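PDB 4IPB: uncharacterized protein, which is of unknown function but belongs to the putative beta-lactamase-inhibitor-like, PepSY-like family. Local coordinates for residues Phe73-Thr87 against Val99-Leu113. Residues are numbered along the deposited sequence; the frame is centred on the assembly and turned at random.
Sequences FVSGPYANWVVDNVT and VIKVGQDNVDIKYQL
Phe73, of helix 67-75, lies against Ile100, Val102 and Leu113, its CE1 3.8 Å from Leu113 CD1, which sits at the ring edge. The helix thus packs on one face of an antiparallel sheet, where strand 82-90 pairs with 97-104 and 107-115 comes next. Val83 CG1 and Ile100 CG2 extend this apolar layer. Farther along, two overlapping type I turns, Gly76-Ala79 and Tyr78-Trp81, place Tyr78 and Trp81 beside this layer. Leu113 CD2 makes a CH-pi contact over one face of Tyr78, 3.8 Å from the ring centroid. Trp81 is sandwiched: Tyr78 CD1 covers one face and Gln104 CG the other, while the Gln104 amide stacks on the indole, their planes 12° apart. Tyr111 receives Trp81 CH2 at its ring edge, completing an aromatic cluster. Between the strands, a classic beta bulge sets Asp84 and Asn85 both opposite Lys101, whose carbonyl O takes a 2.8 Å bond from Asp84 N and a weak one from Asn85 N. Lys110, its chain bent at chi2 (-81°), reaches across Gly103 to form a salt bridge, NZ 2.8 Å from Asp84 OD2 on that oxygen's syn side, and a water links the same oxygen to Lys101 NZ.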
ATOM      1  N   PHE A  73      -5.662  14.952   7.603  1.00 18.09           N
ATOM      2  CA  PHE A  73      -5.444  15.357   6.207  1.00 18.43           C
ATOM      3  C   PHE A  73      -6.083  16.702   5.899  1.00 20.28           C
ATOM      4  O   PHE A  73      -5.447  17.587   5.304  1.00 20.78           O
ATOM      5  CB  PHE A  73      -5.948  14.271   5.229  1.00 18.69           C
ATOM      6  CG  PHE A  73      -5.835  14.658   3.790  1.00 18.68           C
ATOM      7  CD1 PHE A  73      -4.609  14.643   3.157  1.00 19.04           C
ATOM      8  CD2 PHE A  73      -6.932  15.112   3.089  1.00 20.46           C
ATOM      9  CE1 PHE A  73      -4.488  15.022   1.825  1.00 19.59           C
ATOM     10  CE2 PHE A  73      -6.819  15.508   1.746  1.00 20.51           C
ATOM     11  CZ  PHE A  73      -5.601  15.432   1.117  1.00 20.62           C
ATOM     12  N   VAL A  74      -7.332  16.880   6.306  1.00 21.23           N
ATOM     13  CA  VAL A  74      -8.032  18.094   5.918  1.00 24.21           C
ATOM     14  C   VAL A  74      -7.542  19.307   6.726  1.00 27.28           C
ATOM     15  O   VAL A  74      -7.839  20.424   6.332  1.00 31.48           O
ATOM     16  CB  VAL A  74      -9.577  17.934   5.895  1.00 26.70           C
ATOM     17  CG1 VAL A  74     -10.004  16.862   4.909  1.00 27.57           C
ATOM     18  CG2 VAL A  74     -10.120  17.687   7.278  1.00 26.90           C
ATOM     19  N   SER A  75      -6.776  19.102   7.815  1.00 26.05           N
ATOM     20  CA  SER A  75      -6.204  20.221   8.559  1.00 28.85           C
ATOM     21  C   SER A  75      -4.710  20.464   8.234  1.00 26.88           C
ATOM     22  O   SER A  75      -4.109  21.412   8.735  1.00 26.23           O
ATOM     23  CB  SER A  75      -6.377  20.028  10.059  1.00 30.14           C
ATOM     24  OG  SER A  75      -5.662  18.893  10.516  1.00 33.08           O
ATOM     25  N   GLY A  76      -4.166  19.694   7.301  1.00 24.45           N
ATOM     26  CA  GLY A  76      -2.749  19.774   6.939  1.00 22.99           C
ATOM     27  C   GLY A  76      -2.532  20.537   5.632  1.00 22.29           C
ATOM     28  O   GLY A  76      -3.450  21.033   5.023  1.00 22.26           O
ATOM     29  N   PRO A  77      -1.275  20.601   5.173  1.00 22.10           N
ATOM     30  CA  PRO A  77      -0.934  21.410   3.985  1.00 22.81           C
ATOM     31  C   PRO A  77      -1.485  20.971   2.637  1.00 21.72           C
ATOM     32  O   PRO A  77      -1.526  21.772   1.705  1.00 23.14           O
ATOM     33  CB  PRO A  77       0.604  21.381   3.950  1.00 23.54           C
ATOM     34  CG  PRO A  77       1.048  20.675   5.196  1.00 23.24           C
ATOM     35  CD  PRO A  77      -0.116  19.979   5.820  1.00 22.45           C
ATOM     36  N   TYR A  78      -1.907  19.723   2.550  1.00 20.53           N
ATOM     37  CA  TYR A  78      -2.382  19.127   1.295  1.00 20.55           C
ATOM     38  C   TYR A  78      -3.915  19.001   1.267  1.00 22.22           C
ATOM     39  O   TYR A  78      -4.449  18.381   0.369  1.00 23.29           O
ATOM     40  CB  TYR A  78      -1.718  17.761   1.107  1.00 19.22           C
ATOM     41  CG  TYR A  78      -0.241  17.870   1.166  1.00 18.91           C
ATOM     42  CD1 TYR A  78       0.472  18.304   0.081  1.00 18.97           C
ATOM     43  CD2 TYR A  78       0.434  17.659   2.359  1.00 18.10           C
ATOM     44  CE1 TYR A  78       1.840  18.470   0.136  1.00 18.88           C
ATOM     45  CE2 TYR A  78       1.798  17.843   2.445  1.00 17.93           C
ATOM     46  CZ  TYR A  78       2.491  18.216   1.322  1.00 18.22           C
ATOM     47  OH  TYR A  78       3.839  18.394   1.432  1.00 19.20           O
ATOM     48  N   ALA A  79      -4.576  19.595   2.258  1.00 22.96           N
ATOM     49  CA  ALA A  79      -6.051  19.538   2.417  1.00 23.67           C
ATOM     50  C   ALA A  79      -6.825  19.791   1.131  1.00 26.17           C
ATOM     51  O   ALA A  79      -7.827  19.134   0.895  1.00 25.76           O
ATOM     52  CB  ALA A  79      -6.506  20.496   3.523  1.00 24.76           C
ATOM     53  N   ASN A  80      -6.345  20.704   0.290  1.00 26.77           N
ATOM     54  CA  ASN A  80      -7.039  21.042  -0.942  1.00 30.82           C
ATOM     55  C   ASN A  80      -6.461  20.426  -2.221  1.00 27.95           C
ATOM     56  O   ASN A  80      -6.888  20.762  -3.324  1.00 29.48           O
ATOM     57  CB  ASN A  80      -7.104  22.570  -1.072  1.00 36.96           C
ATOM     58  CG  ASN A  80      -7.886  23.218   0.071  1.00 41.92           C
ATOM     59  OD1 ASN A  80      -8.920  22.708   0.493  1.00 42.62           O
ATOM     60  ND2 ASN A  80      -7.375  24.320   0.592  1.00 49.86           N
ATOM     61  N   TRP A  81      -5.525  19.504  -2.080  1.00 25.17           N
ATOM     62  CA  TRP A  81      -4.940  18.815  -3.217  1.00 24.77           C
ATOM     63  C   TRP A  81      -5.894  17.701  -3.719  1.00 24.47           C
ATOM     64  O   TRP A  81      -6.783  17.268  -2.983  1.00 24.47           O
ATOM     65  CB  TRP A  81      -3.568  18.244  -2.795  1.00 23.75           C
ATOM     66  CG  TRP A  81      -2.480  19.308  -2.741  1.00 24.07           C
ATOM     67  CD1 TRP A  81      -2.515  20.493  -2.086  1.00 24.86           C
ATOM     68  CD2 TRP A  81      -1.212  19.237  -3.380  1.00 23.12           C
ATOM     69  NE1 TRP A  81      -1.340  21.196  -2.296  1.00 24.63           N
ATOM     70  CE2 TRP A  81      -0.531  20.448  -3.108  1.00 24.53           C
ATOM     71  CE3 TRP A  81      -0.605  18.291  -4.213  1.00 23.60           C
ATOM     72  CZ2 TRP A  81       0.749  20.706  -3.601  1.00 24.71           C
ATOM     73  CZ3 TRP A  81       0.639  18.568  -4.728  1.00 25.05           C
ATOM     74  CH2 TRP A  81       1.312  19.760  -4.398  1.00 25.88           C
ATOM     75  N   VAL A  82      -5.671  17.229  -4.939  1.00 23.79           N
ATOM     76  CA  VAL A  82      -6.453  16.145  -5.541  1.00 23.65           C
ATOM     77  C   VAL A  82      -5.889  14.823  -5.094  1.00 21.98           C
ATOM     78  O   VAL A  82      -4.665  14.577  -5.175  1.00 20.61           O
ATOM     79  CB  VAL A  82      -6.383  16.183  -7.081  1.00 24.99           C
ATOM     80  CG1 VAL A  82      -7.083  14.976  -7.702  1.00 25.70           C
ATOM     81  CG2 VAL A  82      -6.997  17.473  -7.591  1.00 28.23           C
ATOM     82  N   VAL A  83      -6.768  13.962  -4.586  1.00 21.49           N
ATOM     83  CA  VAL A  83      -6.289  12.730  -4.009  1.00 20.83           C
ATOM     84  C   VAL A  83      -6.326  11.668  -5.102  1.00 21.33           C
ATOM     85  O   VAL A  83      -7.408  11.325  -5.602  1.00 22.93           O
ATOM     86  CB  VAL A  83      -7.140  12.330  -2.810  1.00 20.71           C
ATOM     87  CG1 VAL A  83      -6.756  10.947  -2.365  1.00 19.86           C
ATOM     88  CG2 VAL A  83      -6.911  13.313  -1.679  1.00 21.43           C
ATOM     89  N   ASP A  84      -5.165  11.194  -5.519  1.00 20.40           N
ATOM     90  CA  ASP A  84      -5.074  10.186  -6.577  1.00 22.03           C
ATOM     91  C   ASP A  84      -5.263   8.763  -6.081  1.00 20.31           C
ATOM     92  O   ASP A  84      -5.837   7.927  -6.801  1.00 20.23           O
ATOM     93  CB  ASP A  84      -3.723  10.231  -7.279  1.00 23.10           C
ATOM     94  CG  ASP A  84      -3.535  11.494  -8.115  1.00 29.51           C
ATOM     95  OD1 ASP A  84      -4.492  12.292  -8.318  1.00 31.90           O
ATOM     96  OD2 ASP A  84      -2.391  11.676  -8.583  1.00 35.18           O
ATOM     97  N   ASN A  85      -4.761   8.497  -4.884  1.00 19.02           N
ATOM     98  CA  ASN A  85      -4.880   7.174  -4.307  0.60 18.61           C
ATOM     99  C   ASN A  85      -4.686   7.228  -2.797  1.00 17.39           C
ATOM    100  O   ASN A  85      -4.150   8.187  -2.239  1.00 15.42           O
ATOM    101  CB  ASN A  85      -3.872   6.258  -5.002  0.60 19.28           C
ATOM    102  CG  ASN A  85      -4.102   4.779  -4.714  0.60 21.43           C
ATOM    103  OD1 ASN A  85      -5.217   4.334  -4.361  0.60 22.75           O
ATOM    104  ND2 ASN A  85      -3.049   3.987  -4.910  0.60 22.23           N
ATOM    105  N   VAL A  86      -5.203   6.196  -2.140  1.00 16.09           N
ATOM    106  CA  VAL A  86      -5.097   6.031  -0.702  1.00 15.43           C
ATOM    107  C   VAL A  86      -4.767   4.558  -0.501  1.00 14.44           C
ATOM    108  O   VAL A  86      -5.528   3.720  -0.973  1.00 14.23           O
ATOM    109  CB  VAL A  86      -6.415   6.413   0.007  1.00 16.62           C
ATOM    110  CG1 VAL A  86      -6.306   6.229   1.526  1.00 16.82           C
ATOM    111  CG2 VAL A  86      -6.853   7.837  -0.356  1.00 18.40           C
ATOM    112  N   THR A  87      -3.658   4.276   0.194  1.00 13.02           N
ATOM    113  CA  THR A  87      -3.208   2.912   0.400  1.00 12.52           C
ATOM    114  C   THR A  87      -3.048   2.638   1.889  1.00 12.02           C
ATOM    115  O   THR A  87      -2.342   3.406   2.618  1.00 13.26           O
ATOM    116  CB  THR A  87      -1.888   2.635  -0.319  1.00 13.24           C
ATOM    117  OG1 THR A  87      -2.012   3.033  -1.671  1.00 14.15           O
ATOM    118  CG2 THR A  87      -1.496   1.174  -0.231  1.00 14.39           C
ATOM    119  N   VAL A  99      -0.871   5.766   3.179  1.00 11.98           N
ATOM    120  CA  VAL A  99      -0.140   6.519   2.164  1.00 12.23           C
ATOM    121  C   VAL A  99      -1.188   7.162   1.297  1.00 12.98           C
ATOM    122  O   VAL A  99      -1.997   6.480   0.650  1.00 13.16           O
ATOM    123  CB  VAL A  99       0.824   5.658   1.330  1.00 12.33           C
ATOM    124  CG1 VAL A  99       1.553   6.544   0.367  1.00 12.92           C
ATOM    125  CG2 VAL A  99       1.821   4.949   2.233  1.00 11.98           C
ATOM    126  N   ILE A 100      -1.177   8.491   1.279  1.00 13.33           N
ATOM    127  CA  ILE A 100      -2.094   9.247   0.416  1.00 13.94           C
ATOM    128  C   ILE A 100      -1.272   9.876  -0.679  1.00 14.20           C
ATOM    129  O   ILE A 100      -0.340  10.622  -0.391  1.00 13.73           O
ATOM    130  CB  ILE A 100      -2.867  10.324   1.186  1.00 14.81           C
ATOM    131  CG1 ILE A 100      -3.531   9.703   2.427  1.00 14.69           C
ATOM    132  CG2 ILE A 100      -3.859  11.013   0.256  1.00 16.16           C
ATOM    133  CD1 ILE A 100      -4.267  10.709   3.303  1.00 15.03           C
ATOM    134  N   LYS A 101      -1.604   9.555  -1.944  1.00 14.65           N
ATOM    135  CA  LYS A 101      -0.936  10.153  -3.081  1.00 15.92           C
ATOM    136  C   LYS A 101      -1.759  11.328  -3.569  1.00 16.73           C
ATOM    137  O   LYS A 101      -2.949  11.189  -3.887  1.00 16.83           O
ATOM    138  CB  LYS A 101      -0.738   9.149  -4.211  1.00 17.52           C
ATOM    139  CG  LYS A 101       0.128   9.675  -5.327  1.00 19.88           C
ATOM    140  CD  LYS A 101       0.291   8.639  -6.400  1.00 23.66           C
ATOM    141  CE  LYS A 101       1.147   9.171  -7.520  1.00 27.35           C
ATOM    142  NZ  LYS A 101       1.036   8.336  -8.741  1.00 34.08           N
ATOM    143  N   VAL A 102      -1.126  12.502  -3.596  1.00 16.68           N
ATOM    144  CA  VAL A 102      -1.812  13.716  -3.990  1.00 18.36           C
ATOM    145  C   VAL A 102      -1.131  14.417  -5.144  1.00 20.32           C
ATOM    146  O   VAL A 102       0.091  14.237  -5.402  1.00 20.54           O
ATOM    147  CB  VAL A 102      -1.913  14.707  -2.827  1.00 18.03           C
ATOM    148  CG1 VAL A 102      -2.752  14.101  -1.726  1.00 18.14           C
ATOM    149  CG2 VAL A 102      -0.551  15.088  -2.283  1.00 17.18           C
ATOM    150  N   GLY A 103      -1.944  15.175  -5.876  1.00 21.47           N
ATOM    151  CA  GLY A 103      -1.494  15.991  -7.000  1.00 24.57           C
ATOM    152  C   GLY A 103      -2.365  17.264  -7.051  1.00 26.32           C
ATOM    153  O   GLY A 103      -3.181  17.549  -6.194  1.00 24.56           O
ATOM    154  N   GLN A 104      -2.174  18.078  -8.055  1.00 31.61           N
ATOM    155  CA  GLN A 104      -3.004  19.295  -8.197  1.00 36.44           C
ATOM    156  C   GLN A 104      -3.589  19.221  -9.558  1.00 36.27           C
ATOM    157  O   GLN A 104      -2.961  18.658 -10.437  1.00 38.36           O
ATOM    158  CB  GLN A 104      -2.161  20.553  -8.028  1.00 39.60           C
ATOM    159  CG  GLN A 104      -1.959  20.893  -6.567  1.00 42.09           C
ATOM    160  CD  GLN A 104      -1.109  22.125  -6.356  1.00 47.76           C
ATOM    161  OE1 GLN A 104      -0.094  22.315  -7.032  1.00 56.55           O
ATOM    162  NE2 GLN A 104      -1.497  22.961  -5.395  1.00 47.90           N
ATOM    163  N   ASP A 105      -4.823  19.699  -9.731  1.00 36.02           N
ATOM    164  CA  ASP A 105      -5.374  19.805 -11.054  1.00 38.18           C
ATOM    165  C   ASP A 105      -4.411  20.715 -11.818  1.00 36.08           C
ATOM    166  O   ASP A 105      -3.891  21.704 -11.264  1.00 37.43           O
ATOM    167  CB  ASP A 105      -6.776  20.446 -11.068  1.00 43.28           C
ATOM    168  CG  ASP A 105      -7.879  19.482 -10.729  1.00 52.17           C
ATOM    169  OD1 ASP A 105      -7.663  18.240 -10.711  1.00 55.38           O
ATOM    170  OD2 ASP A 105      -8.993  19.989 -10.478  1.00 61.71           O
ATOM    171  N   ASN A 106      -4.163  20.326 -13.059  1.00 34.11           N
ATOM    172  CA  ASN A 106      -3.390  21.095 -14.005  1.00 34.83           C
ATOM    173  C   ASN A 106      -1.872  21.188 -13.782  1.00 34.50           C
ATOM    174  O   ASN A 106      -1.212  21.902 -14.515  1.00 33.89           O
ATOM    175  CB  ASN A 106      -3.994  22.471 -14.136  1.00 35.26           C
ATOM    176  CG  ASN A 106      -5.411  22.433 -14.669  1.00 37.00           C
ATOM    177  OD1 ASN A 106      -6.341  22.861 -13.990  1.00 39.14           O
ATOM    178  ND2 ASN A 106      -5.578  22.007 -15.913  1.00 36.53           N
ATOM    179  N   VAL A 107      -1.317  20.450 -12.836  1.00 34.55           N
ATOM    180  CA  VAL A 107       0.162  20.278 -12.778  1.00 37.74           C
ATOM    181  C   VAL A 107       0.536  18.845 -12.431  1.00 34.35           C
ATOM    182  O   VAL A 107      -0.250  18.096 -11.837  1.00 31.98           O
ATOM    183  CB  VAL A 107       0.919  21.253 -11.821  1.00 42.42           C
ATOM    184  CG1 VAL A 107       1.037  22.648 -12.438  1.00 44.92           C
ATOM    185  CG2 VAL A 107       0.265  21.307 -10.451  1.00 42.39           C
ATOM    186  N   ASP A 108       1.723  18.456 -12.865  1.00 33.21           N
ATOM    187  CA  ASP A 108       2.142  17.062 -12.809  1.00 35.08           C
ATOM    188  C   ASP A 108       2.881  16.677 -11.520  1.00 31.47           C
ATOM    189  O   ASP A 108       3.277  15.530 -11.351  1.00 31.57           O
ATOM    190  CB  ASP A 108       2.981  16.734 -14.046  1.00 41.31           C
ATOM    191  CG  ASP A 108       2.195  16.903 -15.326  1.00 53.31           C
ATOM    192  OD1 ASP A 108       1.030  16.436 -15.352  1.00 58.68           O
ATOM    193  OD2 ASP A 108       2.722  17.514 -16.296  1.00 56.68           O
ATOM    194  N   ILE A 109       3.002  17.615 -10.594  1.00 29.31           N
ATOM    195  CA  ILE A 109       3.646  17.336  -9.304  1.00 28.99           C
ATOM    196  C   ILE A 109       2.804  16.312  -8.514  1.00 26.49           C
ATOM    197  O   ILE A 109       1.593  16.467  -8.411  1.00 26.21           O
ATOM    198  CB  ILE A 109       3.860  18.641  -8.495  1.00 33.90           C
ATOM    199  CG1 ILE A 109       4.621  18.341  -7.219  1.00 34.88           C
ATOM    200  CG2 ILE A 109       2.551  19.394  -8.203  1.00 40.25           C
ATOM    201  CD1 ILE A 109       6.077  18.145  -7.505  1.00 40.55           C
ATOM    202  N   LYS A 110       3.432  15.261  -7.983  1.00 23.68           N
ATOM    203  CA  LYS A 110       2.742  14.286  -7.155  1.00 20.99           C
ATOM    204  C   LYS A 110       3.580  14.027  -5.887  1.00 19.28           C
ATOM    205  O   LYS A 110       4.815  13.901  -5.989  1.00 19.33           O
ATOM    206  CB  LYS A 110       2.618  12.926  -7.857  1.00 22.50           C
ATOM    207  CG  LYS A 110       2.044  12.919  -9.255  1.00 27.33           C
ATOM    208  CD  LYS A 110       0.562  12.987  -9.206  1.00 30.19           C
ATOM    209  CE  LYS A 110      -0.033  12.969 -10.605  1.00 33.97           C
ATOM    210  NZ  LYS A 110      -1.416  13.493 -10.513  1.00 33.70           N
ATOM    211  N   TYR A 111       2.927  13.969  -4.726  1.00 17.85           N
ATOM    212  CA  TYR A 111       3.578  13.576  -3.486  1.00 16.50           C
ATOM    213  C   TYR A 111       2.874  12.389  -2.843  1.00 15.82           C
ATOM    214  O   TYR A 111       1.660  12.276  -2.961  1.00 16.09           O
ATOM    215  CB  TYR A 111       3.562  14.699  -2.443  1.00 16.53           C
ATOM    216  CG  TYR A 111       4.290  15.944  -2.872  1.00 17.32           C
ATOM    217  CD1 TYR A 111       5.689  15.949  -2.951  1.00 17.43           C
ATOM    218  CD2 TYR A 111       3.616  17.125  -3.076  1.00 18.46           C
ATOM    219  CE1 TYR A 111       6.362  17.086  -3.369  1.00 18.54           C
ATOM    220  CE2 TYR A 111       4.291  18.275  -3.453  1.00 19.61           C
ATOM    221  CZ  TYR A 111       5.648  18.232  -3.615  1.00 19.53           C
ATOM    222  OH  TYR A 111       6.238  19.417  -3.999  1.00 21.60           O
ATOM    223  N   GLN A 112       3.652  11.515  -2.230  1.00 14.49           N
ATOM    224  CA  GLN A 112       3.125  10.538  -1.276  1.00 14.02           C
ATOM    225  C   GLN A 112       3.238  11.105   0.123  1.00 13.51           C
ATOM    226  O   GLN A 112       4.313  11.599   0.506  1.00 13.40           O
ATOM    227  CB  GLN A 112       3.893   9.216  -1.261  1.00 15.00           C
ATOM    228  CG  GLN A 112       3.612   8.331  -2.447  1.00 16.11           C
ATOM    229  CD  GLN A 112       4.483   7.096  -2.406  1.00 17.64           C
ATOM    230  OE1 GLN A 112       5.668   7.194  -2.177  1.00 18.37           O
ATOM    231  NE2 GLN A 112       3.889   5.911  -2.618  1.00 18.92           N
ATOM    232  N   LEU A 113       2.128  11.020   0.847  1.00 12.76           N
ATOM    233  CA  LEU A 113       2.019  11.487   2.219  1.00 12.67           C
ATOM    234  C   LEU A 113       1.893  10.247   3.068  1.00 12.42           C
ATOM    235  O   LEU A 113       1.037   9.437   2.819  1.00 12.70           O
ATOM    236  CB  LEU A 113       0.765  12.371   2.383  1.00 13.42           C
ATOM    237  CG  LEU A 113       0.480  13.443   1.364  1.00 14.35           C
ATOM    238  CD1 LEU A 113      -0.810  14.174   1.691  1.00 15.12           C
ATOM    239  CD2 LEU A 113       1.669  14.340   1.242  1.00 14.45           C
TER
HETATM  240  O   HOH W   1      -1.478   9.367  -9.762  1.00 34.96           O
HETATM  241  O   HOH W   2      -1.397   5.679  -2.075  1.00 16.41           O